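Local coordinates for quinoline 2-oxidoreductase small subunit (PDB 1T3Q), which carries the two [2Fe-2S] clusters of a molybdenum hydroxylase that oxidises quinoline, probably relaying electrons from the molybdenum-pterin cofactor to FAD, at residues M10-T15 with Q74-S79; C56-D61 with I80-G85; H102-C107 with Y147-D152. All coordinates share one frame; numbering follows the deposited sequence.

Contact 1: residues M10-T15 with Q74-S79; sequences MRISAT and QAEGCS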
loop_
_atom_site.group_PDB
_atom_site.type_symbol
_atom_site.label_atom_id
_atom_site.label_comp_id
_atom_site.label_asym_id
_atom_site.label_seq_id
_atom_site.Cartn_x
_atom_site.Cartn_y
_atom_site.Cartn_z
ATOM N N MET A 10 29.636 -9.715 -1.024
ATOM C CA MET A 10 30.076 -11.081 -1.263
ATOM C C MET A 10 28.932 -11.968 -1.750
ATOM O O MET A 10 27.810 -11.895 -1.241
ATOM C CB MET A 10 30.680 -11.659 0.020
ATOM C CG MET A 10 31.991 -10.997 0.431
ATOM S SD MET A 10 32.698 -11.728 1.914
ATOM C CE MET A 10 33.175 -13.350 1.297
ATOM N N ARG A 11 29.229 -12.804 -2.739
ATOM C CA ARG A 11 28.251 -13.711 -3.323
ATOM C C ARG A 11 28.096 -14.929 -2.425
ATOM O O ARG A 11 29.017 -15.735 -2.296
ATOM C CB ARG A 11 28.713 -14.140 -4.717
ATOM C CG ARG A 11 27.773 -15.095 -5.434
ATOM C CD ARG A 11 28.221 -15.304 -6.875
ATOM N NE ARG A 11 27.314 -16.166 -7.628
ATOM C CZ ARG A 11 27.166 -17.470 -7.411
ATOM N NH1 ARG A 11 27.867 -18.071 -6.458
ATOM N NH2 ARG A 11 26.320 -18.175 -8.154
ATOM N N ILE A 12 26.931 -15.061 -1.802
ATOM C CA ILE A 12 26.684 -16.180 -0.910
ATOM C C ILE A 12 25.732 -17.196 -1.518
ATOM O O ILE A 12 24.666 -16.847 -2.023
ATOM C CB ILE A 12 26.114 -15.700 0.444
ATOM C CG1 ILE A 12 27.071 -14.679 1.073
ATOM C CG2 ILE A 12 25.913 -16.892 1.380
ATOM C CD1 ILE A 12 28.498 -15.182 1.242
ATOM N N SER A 13 26.134 -18.459 -1.458
ATOM C CA SER A 13 25.342 -19.548 -1.999
ATOM C C SER A 13 24.832 -20.436 -0.869
ATOM O O SER A 13 25.617 -21.053 -0.145
ATOM C CB SER A 13 26.196 -20.365 -2.973
ATOM O OG SER A 13 25.466 -21.450 -3.510
ATOM N N ALA A 14 23.514 -20.493 -0.711
ATOM C CA ALA A 14 22.910 -21.308 0.339
ATOM C C ALA A 14 21.526 -21.790 -0.078
ATOM O O ALA A 14 20.880 -21.191 -0.937
ATOM C CB ALA A 14 22.807 -20.500 1.635
ATOM N N THR A 15 21.076 -22.887 0.517
ATOM C CA THR A 15 19.753 -23.394 0.205
ATOM C C THR A 15 18.803 -22.821 1.253
ATOM O O THR A 15 19.040 -22.945 2.452
ATOM C CB THR A 15 19.718 -24.930 0.248
ATOM O OG1 THR A 15 20.608 -25.448 -0.748
ATOM C CG2 THR A 15 18.320 -25.438 -0.028
ATOM N N GLN A 74 28.215 -16.305 6.626
ATOM C CA GLN A 74 28.450 -17.632 7.190
ATOM C C GLN A 74 27.362 -18.617 6.781
ATOM O O GLN A 74 27.364 -19.769 7.211
ATOM C CB GLN A 74 28.557 -17.560 8.715
ATOM C CG GLN A 74 29.827 -16.861 9.180
ATOM C CD GLN A 74 29.914 -16.716 10.682
ATOM O OE1 GLN A 74 29.014 -16.173 11.316
ATOM N NE2 GLN A 74 31.007 -17.194 11.262
ATOM N N ALA A 75 26.440 -18.170 5.934
ATOM C CA ALA A 75 25.370 -19.044 5.467
ATOM C C ALA A 75 25.860 -19.854 4.271
ATOM O O ALA A 75 25.198 -20.798 3.832
ATOM C CB ALA A 75 24.151 -18.223 5.071
ATOM N N GLU A 76 27.024 -19.476 3.748
ATOM C CA GLU A 76 27.601 -20.152 2.593
ATOM C C GLU A 76 27.632 -21.663 2.768
ATOM O O GLU A 76 28.141 -22.175 3.767
ATOM C CB GLU A 76 29.024 -19.645 2.334
ATOM C CG GLU A 76 29.754 -20.387 1.206
ATOM C CD GLU A 76 29.193 -20.062 -0.174
ATOM O OE1 GLU A 76 29.370 -20.881 -1.100
ATOM O OE2 GLU A 76 28.586 -18.982 -0.335
ATOM N N GLY A 77 27.087 -22.367 1.783
ATOM C CA GLY A 77 27.076 -23.820 1.822
ATOM C C GLY A 77 26.137 -24.452 2.828
ATOM O O GLY A 77 26.194 -25.665 3.048
ATOM N N CYS A 78 25.267 -23.652 3.436
ATOM C CA CYS A 78 24.328 -24.172 4.425
ATOM C C CYS A 78 22.904 -24.296 3.896
ATOM O O CYS A 78 22.533 -23.662 2.906
ATOM C CB CYS A 78 24.312 -23.274 5.665
ATOM S SG CYS A 78 25.888 -23.169 6.541
ATOM N N SER A 79 22.115 -25.133 4.564
ATOM C CA SER A 79 20.719 -25.331 4.212
ATOM C C SER A 79 19.914 -24.644 5.314
ATOM O O SER A 79 19.919 -25.078 6.466
ATOM C CB SER A 79 20.380 -26.820 4.168
ATOM O OG SER A 79 18.996 -27.011 3.935
HETATM O O HOH W 1 29.135 -18.196 -3.394
#

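Contact 2: residues C56-D61 with I80-G85; sequences CTILID and IETVEG. With FES (Fe2/s2 (inorganic) cluster), chain H.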
loop_
_atom_site.group_PDB
_atom_site.type_symbol
_atom_site.label_atom_id
_atom_site.label_comp_id
_atom_site.label_asym_id
_atom_site.label_seq_id
_atom_site.Cartn_x
_atom_site.Cartn_y
_atom_site.Cartn_z
ATOM N N CYS A 56 14.748 -14.628 16.415
ATOM C CA CYS A 56 15.383 -14.804 15.107
ATOM C C CYS A 56 15.850 -16.237 14.903
ATOM O O CYS A 56 16.586 -16.521 13.959
ATOM C CB CYS A 56 16.622 -13.915 14.995
ATOM S SG CYS A 56 17.939 -14.490 16.093
ATOM N N THR A 57 15.437 -17.131 15.789
ATOM C CA THR A 57 15.856 -18.524 15.693
ATOM C C THR A 57 15.378 -19.196 14.414
ATOM O O THR A 57 14.191 -19.157 14.085
ATOM C CB THR A 57 15.352 -19.331 16.912
ATOM O OG1 THR A 57 15.837 -18.722 18.118
ATOM C CG2 THR A 57 15.863 -20.780 16.851
ATOM N N ILE A 58 16.315 -19.799 13.684
ATOM C CA ILE A 58 15.999 -20.511 12.449
ATOM C C ILE A 58 16.762 -21.830 12.475
ATOM O O ILE A 58 17.544 -22.076 13.384
ATOM C CB ILE A 58 16.434 -19.717 11.198
ATOM C CG1 ILE A 58 17.943 -19.459 11.239
ATOM C CG2 ILE A 58 15.648 -18.411 11.106
ATOM C CD1 ILE A 58 18.479 -18.752 10.012
ATOM N N LEU A 59 16.528 -22.688 11.494
ATOM C CA LEU A 59 17.251 -23.954 11.457
ATOM C C LEU A 59 18.295 -23.893 10.352
ATOM O O LEU A 59 17.987 -23.545 9.207
ATOM C CB LEU A 59 16.300 -25.128 11.195
ATOM C CG LEU A 59 15.170 -25.372 12.203
ATOM C CD1 LEU A 59 14.342 -26.579 11.760
ATOM C CD2 LEU A 59 15.747 -25.616 13.580
ATOM N N ILE A 60 19.534 -24.203 10.710
ATOM C CA ILE A 60 20.631 -24.228 9.756
ATOM C C ILE A 60 21.149 -25.665 9.770
ATOM O O ILE A 60 21.646 -26.156 10.791
ATOM C CB ILE A 60 21.737 -23.225 10.145
ATOM C CG1 ILE A 60 21.170 -21.799 10.069
ATOM C CG2 ILE A 60 22.930 -23.363 9.205
ATOM C CD1 ILE A 60 22.186 -20.698 10.301
ATOM N N ASP A 61 20.995 -26.336 8.634
ATOM C CA ASP A 61 21.386 -27.732 8.499
ATOM C C ASP A 61 20.679 -28.540 9.576
ATOM O O ASP A 61 21.265 -29.414 10.210
ATOM C CB ASP A 61 22.902 -27.886 8.600
ATOM C CG ASP A 61 23.627 -27.151 7.495
ATOM O OD1 ASP A 61 23.108 -27.134 6.357
ATOM O OD2 ASP A 61 24.713 -26.596 7.753
ATOM N N ILE A 80 19.229 -23.568 4.947
ATOM C CA ILE A 80 18.449 -22.778 5.895
ATOM C C ILE A 80 16.944 -22.984 5.782
ATOM O O ILE A 80 16.396 -23.075 4.683
ATOM C CB ILE A 80 18.748 -21.280 5.697
ATOM C CG1 ILE A 80 20.226 -21.009 5.989
ATOM C CG2 ILE A 80 17.836 -20.441 6.583
ATOM C CD1 ILE A 80 20.683 -19.610 5.609
ATOM N N GLU A 81 16.283 -23.046 6.935
ATOM C CA GLU A 81 14.839 -23.215 6.993
ATOM C C GLU A 81 14.231 -22.093 7.823
ATOM O O GLU A 81 14.519 -21.975 9.013
ATOM C CB GLU A 81 14.477 -24.551 7.643
ATOM C CG GLU A 81 14.731 -25.770 6.786
ATOM C CD GLU A 81 14.483 -27.048 7.558
ATOM O OE1 GLU A 81 15.394 -27.488 8.292
ATOM O OE2 GLU A 81 13.369 -27.601 7.447
ATOM N N THR A 82 13.402 -21.262 7.196
ATOM C CA THR A 82 12.741 -20.177 7.915
ATOM C C THR A 82 11.272 -20.565 8.081
ATOM O O THR A 82 10.807 -21.549 7.489
ATOM C CB THR A 82 12.834 -18.836 7.159
ATOM O OG1 THR A 82 12.113 -18.923 5.925
ATOM C CG2 THR A 82 14.294 -18.489 6.869
ATOM N N VAL A 83 10.540 -19.802 8.884
ATOM C CA VAL A 83 9.137 -20.103 9.125
ATOM C C VAL A 83 8.309 -20.176 7.840
ATOM O O VAL A 83 7.341 -20.936 7.768
ATOM C CB VAL A 83 8.509 -19.063 10.088
ATOM C CG1 VAL A 83 8.491 -17.694 9.438
ATOM C CG2 VAL A 83 7.104 -19.495 10.476
ATOM N N GLU A 84 8.691 -19.405 6.826
ATOM C CA GLU A 84 7.953 -19.404 5.563
ATOM C C GLU A 84 7.915 -20.780 4.899
ATOM O O GLU A 84 7.014 -21.071 4.107
ATOM C CB GLU A 84 8.557 -18.407 4.568
ATOM C CG GLU A 84 8.303 -16.946 4.897
ATOM C CD GLU A 84 9.408 -16.316 5.725
ATOM O OE1 GLU A 84 10.152 -17.051 6.410
ATOM O OE2 GLU A 84 9.515 -15.073 5.698
ATOM N N GLY A 85 8.900 -21.616 5.215
ATOM C CA GLY A 85 8.962 -22.931 4.603
ATOM C C GLY A 85 8.150 -24.014 5.281
ATOM O O GLY A 85 8.033 -25.118 4.749
HETATM FE FE1 FES H . 17.001 -11.833 19.869
HETATM FE FE2 FES H . 18.371 -12.926 17.785
HETATM S S1 FES H . 18.221 -13.788 19.740
HETATM S S2 FES H . 17.079 -11.030 17.791
#

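Contact 3: residues H102-C107 with Y147-D152; sequences HHALQC and YETIID. With FES (Fe2/s2 (inorganic) cluster), chain G; MCN (pterin cytosine dinucleotide), chain N.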
loop_
_atom_site.group_PDB
_atom_site.type_symbol
_atom_site.label_atom_id
_atom_site.label_comp_id
_atom_site.label_asym_id
_atom_site.label_seq_id
_atom_site.Cartn_x
_atom_site.Cartn_y
_atom_site.Cartn_z
ATOM N N HIS A 102 -4.544 -24.239 20.339
ATOM C CA HIS A 102 -4.276 -24.007 21.754
ATOM C C HIS A 102 -4.041 -22.543 22.111
ATOM O O HIS A 102 -3.733 -22.233 23.259
ATOM C CB HIS A 102 -3.064 -24.827 22.217
ATOM C CG HIS A 102 -3.335 -26.297 22.326
ATOM N ND1 HIS A 102 -3.153 -27.169 21.275
ATOM C CD2 HIS A 102 -3.793 -27.043 23.359
ATOM C CE1 HIS A 102 -3.485 -28.391 21.656
ATOM N NE2 HIS A 102 -3.876 -28.342 22.916
ATOM N N HIS A 103 -4.193 -21.657 21.136
ATOM C CA HIS A 103 -3.970 -20.226 21.367
ATOM C C HIS A 103 -2.569 -20.047 21.957
ATOM O O HIS A 103 -2.396 -19.550 23.073
ATOM C CB HIS A 103 -5.039 -19.661 22.317
ATOM C CG HIS A 103 -4.967 -18.172 22.495
ATOM N ND1 HIS A 103 -4.710 -17.310 21.450
ATOM C CD2 HIS A 103 -5.162 -17.390 23.586
ATOM C CE1 HIS A 103 -4.750 -16.063 21.887
ATOM N NE2 HIS A 103 -5.022 -16.084 23.179
ATOM N N ALA A 104 -1.570 -20.467 21.188
ATOM C CA ALA A 104 -0.170 -20.392 21.599
ATOM C C ALA A 104 0.528 -19.108 21.139
ATOM O O ALA A 104 1.742 -18.984 21.255
ATOM C CB ALA A 104 0.593 -21.611 21.068
ATOM N N LEU A 105 -0.235 -18.171 20.590
ATOM C CA LEU A 105 0.333 -16.894 20.160
ATOM C C LEU A 105 -0.707 -15.774 20.283
ATOM O O LEU A 105 -1.906 -16.008 20.223
ATOM C CB LEU A 105 0.832 -16.947 18.714
ATOM C CG LEU A 105 -0.235 -17.148 17.648
ATOM C CD1 LEU A 105 0.197 -16.501 16.343
ATOM C CD2 LEU A 105 -0.482 -18.647 17.469
ATOM N N GLN A 106 -0.206 -14.558 20.454
ATOM C CA GLN A 106 -1.017 -13.372 20.574
ATOM C C GLN A 106 -0.536 -12.323 19.568
ATOM O O GLN A 106 -1.111 -12.184 18.473
ATOM C CB GLN A 106 -0.979 -12.866 22.023
ATOM C CG GLN A 106 -1.944 -13.639 22.938
ATOM C CD GLN A 106 -2.010 -13.183 24.389
ATOM O OE1 GLN A 106 -2.052 -11.992 24.686
ATOM N NE2 GLN A 106 -2.051 -14.153 25.302
ATOM N N CYS A 107 0.519 -11.599 19.922
ATOM C CA CYS A 107 1.016 -10.600 18.982
ATOM C C CYS A 107 1.713 -11.349 17.841
ATOM O O CYS A 107 1.806 -10.853 16.723
ATOM C CB CYS A 107 1.980 -9.661 19.707
ATOM S SG CYS A 107 3.663 -10.247 19.924
ATOM N N TYR A 147 3.342 -18.612 28.287
ATOM C CA TYR A 147 3.910 -19.913 27.899
ATOM C C TYR A 147 3.108 -21.204 28.006
ATOM O O TYR A 147 3.357 -22.134 27.234
ATOM C CB TYR A 147 5.214 -20.156 28.655
ATOM C CG TYR A 147 6.266 -19.096 28.457
ATOM C CD1 TYR A 147 6.939 -18.970 27.246
ATOM C CD2 TYR A 147 6.598 -18.228 29.493
ATOM C CE1 TYR A 147 7.930 -17.999 27.070
ATOM C CE2 TYR A 147 7.584 -17.257 29.331
ATOM C CZ TYR A 147 8.244 -17.150 28.122
ATOM O OH TYR A 147 9.235 -16.209 27.977
ATOM N N GLU A 148 2.175 -21.295 28.947
ATOM C CA GLU A 148 1.447 -22.549 29.109
ATOM C C GLU A 148 0.846 -23.138 27.838
ATOM O O GLU A 148 0.983 -24.337 27.586
ATOM C CB GLU A 148 0.349 -22.429 30.172
ATOM C CG GLU A 148 -0.363 -23.763 30.398
ATOM C CD GLU A 148 -1.324 -23.753 31.563
ATOM O OE1 GLU A 148 -2.077 -24.742 31.707
ATOM O OE2 GLU A 148 -1.327 -22.773 32.336
ATOM N N THR A 149 0.207 -22.306 27.021
ATOM C CA THR A 149 -0.417 -22.808 25.808
ATOM C C THR A 149 0.573 -23.233 24.723
ATOM O O THR A 149 0.221 -24.006 23.835
ATOM C CB THR A 149 -1.427 -21.788 25.236
ATOM O OG1 THR A 149 -0.812 -20.497 25.134
ATOM C CG2 THR A 149 -2.650 -21.695 26.150
ATOM N N ILE A 150 1.798 -22.718 24.781
ATOM C CA ILE A 150 2.816 -23.114 23.814
ATOM C C ILE A 150 3.247 -24.533 24.201
ATOM O O ILE A 150 3.481 -25.387 23.333
ATOM C CB ILE A 150 4.041 -22.164 23.853
ATOM C CG1 ILE A 150 3.649 -20.794 23.295
ATOM C CG2 ILE A 150 5.189 -22.749 23.041
ATOM C CD1 ILE A 150 4.728 -19.729 23.446
ATOM N N ILE A 151 3.336 -24.782 25.507
ATOM C CA ILE A 151 3.715 -26.107 26.000
ATOM C C ILE A 151 2.591 -27.066 25.594
ATOM O O ILE A 151 2.845 -28.189 25.148
ATOM C CB ILE A 151 3.869 -26.127 27.542
ATOM C CG1 ILE A 151 4.852 -25.041 27.993
ATOM C CG2 ILE A 151 4.365 -27.497 28.010
ATOM C CD1 ILE A 151 6.244 -25.155 27.401
ATOM N N ASP A 152 1.350 -26.610 25.742
ATOM C CA ASP A 152 0.186 -27.415 25.373
ATOM C C ASP A 152 0.241 -27.783 23.892
ATOM O O ASP A 152 0.011 -28.933 23.518
ATOM C CB ASP A 152 -1.116 -26.639 25.606
ATOM C CG ASP A 152 -1.393 -26.358 27.071
ATOM O OD1 ASP A 152 -2.296 -25.536 27.336
ATOM O OD2 ASP A 152 -0.735 -26.953 27.951
HETATM FE FE1 FES G . 3.685 -11.866 21.572
HETATM FE FE2 FES G . 4.919 -14.231 22.040
HETATM S S1 FES G . 2.959 -14.002 21.097
HETATM S S2 FES G . 5.727 -12.179 22.312
HETATM N N1 MCN N . -12.050 -9.990 25.847
HETATM C C2 MCN N . -13.145 -10.896 25.656
HETATM N N3 MCN N . -14.203 -10.663 26.521
HETATM C C4 MCN N . -14.273 -9.682 27.504
HETATM C C5 MCN N . -13.117 -8.791 27.663
HETATM C C6 MCN N . -12.025 -8.943 26.842
HETATM O O2 MCN N . -13.090 -11.777 24.828
HETATM N N4 MCN N . -15.338 -9.549 28.267
HETATM C "C1'" MCN N . -10.844 -10.194 24.856
HETATM C C2D MCN N . -10.908 -9.174 23.630
HETATM O "O2'" MCN N . -10.377 -9.814 22.416
HETATM C "C3'" MCN N . -10.107 -7.988 24.125
HETATM C C4D MCN N . -8.985 -8.593 24.935
HETATM O O4D MCN N . -9.542 -9.908 25.441
HETATM O "O3'" MCN N . -9.598 -7.219 22.980
HETATM C "C5'" MCN N . -8.362 -7.670 26.019
HETATM O "O5'" MCN N . -9.447 -7.189 26.773
HETATM P PA MCN N . -9.769 -5.663 27.019
HETATM O O1A MCN N . -11.013 -5.371 26.239
HETATM O O2A MCN N . -9.724 -5.514 28.531
HETATM O O3A MCN N . -8.577 -4.646 26.579
HETATM P PB MCN N . -8.104 -4.140 25.135
HETATM O O1B MCN N . -8.302 -2.660 25.107
HETATM O O2B MCN N . -8.738 -4.946 24.039
HETATM O O3B MCN N . -6.540 -4.495 25.114
HETATM C C10 MCN N . -5.600 -3.648 25.726
HETATM C "C9'" MCN N . -5.183 -4.342 26.981
HETATM C "C8'" MCN N . -4.090 -3.432 27.589
HETATM S "S8'" MCN N . -4.634 -1.794 28.056
HETATM C "C7'" MCN N . -2.819 -3.770 27.814
HETATM S "S7'" MCN N . -1.567 -2.697 28.500
HETATM C "C6'" MCN N . -2.356 -5.200 27.373
HETATM C C7 MCN N . -3.514 -6.161 27.373
HETATM O "O9'" MCN N . -4.590 -5.668 26.592
HETATM N "N5'" MCN N . -1.595 -4.993 26.071
HETATM C C4A MCN N . -1.481 -6.282 25.415
HETATM N "N8'" MCN N . -3.095 -7.485 26.800
HETATM C C4B MCN N . -2.127 -7.485 25.753
HETATM N "N1'" MCN N . -1.988 -8.725 25.080
HETATM C "C2'" MCN N . -1.145 -8.706 24.021
HETATM N "N2'" MCN N . -0.967 -9.866 23.354
HETATM N "N3'" MCN N . -0.490 -7.567 23.595
HETATM C "C4'" MCN N . -0.594 -6.269 24.219
HETATM O "O4'" MCN N . 0.013 -5.321 23.783
#

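Contact 1: residues M10-T15 with Q74-S79
Glu-76 reaches back from segment 74-79 to the backbone of strand 10-15, and its side chain carries much of the contact. From CB the chain runs to CG, which lies anti to the backbone N (chi1 175°), and then bends at chi2 (71°), a fold that brings the carboxylate up against Ser-13. CD lies about equally far from the N and the O of that residue. Of the two oxygens, Glu-76 OE1 rests near Ser-13 CB at 3.7 Å, while Glu-76 OE2 takes an almost straight hydrogen bond of 2.7 Å from Ser-13 N. The N-H arrives from above the carboxylate plane, 36° out of it. Glu-76 OE2 also lies 3.4 Å from Ile-12 CA and accepts a hydrogen bond from a water that also donates to Arg-11 O, so the carboxylate is held by both protein and solvent.

Beyond Glu-76 the backbone takes over. Gly-77 N donates to Ser-13 O at 2.8 Å, and Thr-15 N donates to Cys-78 O at 2.9 Å. On the inner side Ala-14 CB meets two carbonyl oxygens, 3.3 Å from Ala-75 O and 3.4 Å from Cys-78 O, and Ile-12 CG2 packs against Ala-75 CB. The far edge of strand 10-15 pairs with strand 19-25, and Arg-54 of the medium subunit donates a hydrogen bond to Glu-76 O. The arrangement is a type II beta turn, Ala-75 to Cys-78, leading into a parallel bridge between Thr-15 and Ser-79 in the mixed sheet of a plant-type [2Fe-2S] ferredoxin domain, a beta-grasp fold.

Contact 2: residues C56-D61 with I80-G85
Leu-59 and Glu-81 face each other as an antiparallel hydrogen-bonded pair, their side chains on one face of the sheet and running obliquely across one another. The leucine lays CB and CD1 against the glutamate's end, CD1 coming 3.7 Å from Glu-81 OE1, while the CB atoms of the two residues approach to 4.0 Å. Glu-81 is extended beyond CG, which carries its other oxygen, OE2, to a salt bridge with Arg-119 of helix 111-124. On the opposite face lie Ile-60 and Ile-80, a non-hydrogen-bonded pair, together with Ile-58. With its CG1 between the backbone N and the carbonyl carbon (chi1 59°), Ile-58 sends CD1 to Ile-80 CG2 at 3.9 Å; Leu-31 of helix 31-39 packs on all three isoleucines. Between the faces, Glu-81 N donates to Leu-59 O at 2.9 Å, and Leu-59 N returns a longer bond of 3.3 Å to Glu-81 O, both in the carbonyl plane. Before the strand begins, Cys-56 SG binds FE2 of the cluster at 2.3 Å, and Cys-68 is also an iron ligand. Backbone pairing and aliphatic packing thus hold strand 57-60, which leads from an iron ligand, while the salt bridge gives Glu-81 a charged partner beside otherwise apolar packing.

Contact 3: residues H102-C107 with Y147-D152
His-102 lies against the first turns of helix 148-154, its ring turning one face to Asp-152 O. CD2 of His-102 comes 3.5 Å from Asp-152 CB, and Asp-152 O stands 3.9 Å above the His-102 ring plane, over its centre. The ring and carboxylate planes are 59° apart, and the two groups share no hydrogen bond: His-102 ND1 is held by Ser-98 O, and Asp-152 OD2 by a salt bridge to Arg-130. The carbonyl of His-102 points at Thr-149, whose CB and CG2 both lie 3.1 Å from His-102 O.

At His-103 the chain leaves helix 94-101 through a Schellman motif with positive phi. His-103 O takes a hydrogen bond of 2.8 Å from Thr-149 OG1, which chi1 of 50° places between its own backbone N and carbonyl carbon. The donor stands above the carbonyl plane, away from the lone pairs. Ala-104 follows, with CB 3.9 Å from Ile-150 CG1, the same methylene that lies 3.3 Å from Ala-104 O.

Further on the segment turns to the cofactors. Gln-106 extends its side chain so that OE1 accepts a hydrogen bond from N2' of the pterin at 2.7 Å, and Cys-107 SG binds FE1 of the second cluster, as does Cys-144. Adjacent residues thus touch the pterin and bind a cluster, consistent with an electron route between them. Around the loop, Phe-99 of helix 94-101 covers Ala-104 and Ile-150, Met-114 of helix 111-124 also meets Ile-150, helix 130-136 packs on Ile-151, and the large subunit borders Gln-106, Tyr-147 and Glu-148.

Overall arrangement
Contacts 1 and 2 belong to one mixed sheet and touch each other: strand 79-81 lies between strands 10-16 and 57-60, pairing parallel with the first and antiparallel with the second. Contact 2 is buried, its centre about 5 Å from the centre of the chain, and is largely aliphatic; contact 1 is partly exposed, its centre about 18 Å from the chain's centre, and relies on a carboxylate, a water and turn bonds. Contact 3 stands apart in the helical second domain, its centre about 20 Å from that of contact 2 and about 33 Å from that of contact 1. It joins a loop to a helix. Contacts 2 and 3 each include a cysteine bound to a different cluster, whereas contact 1 lies away from both clusters.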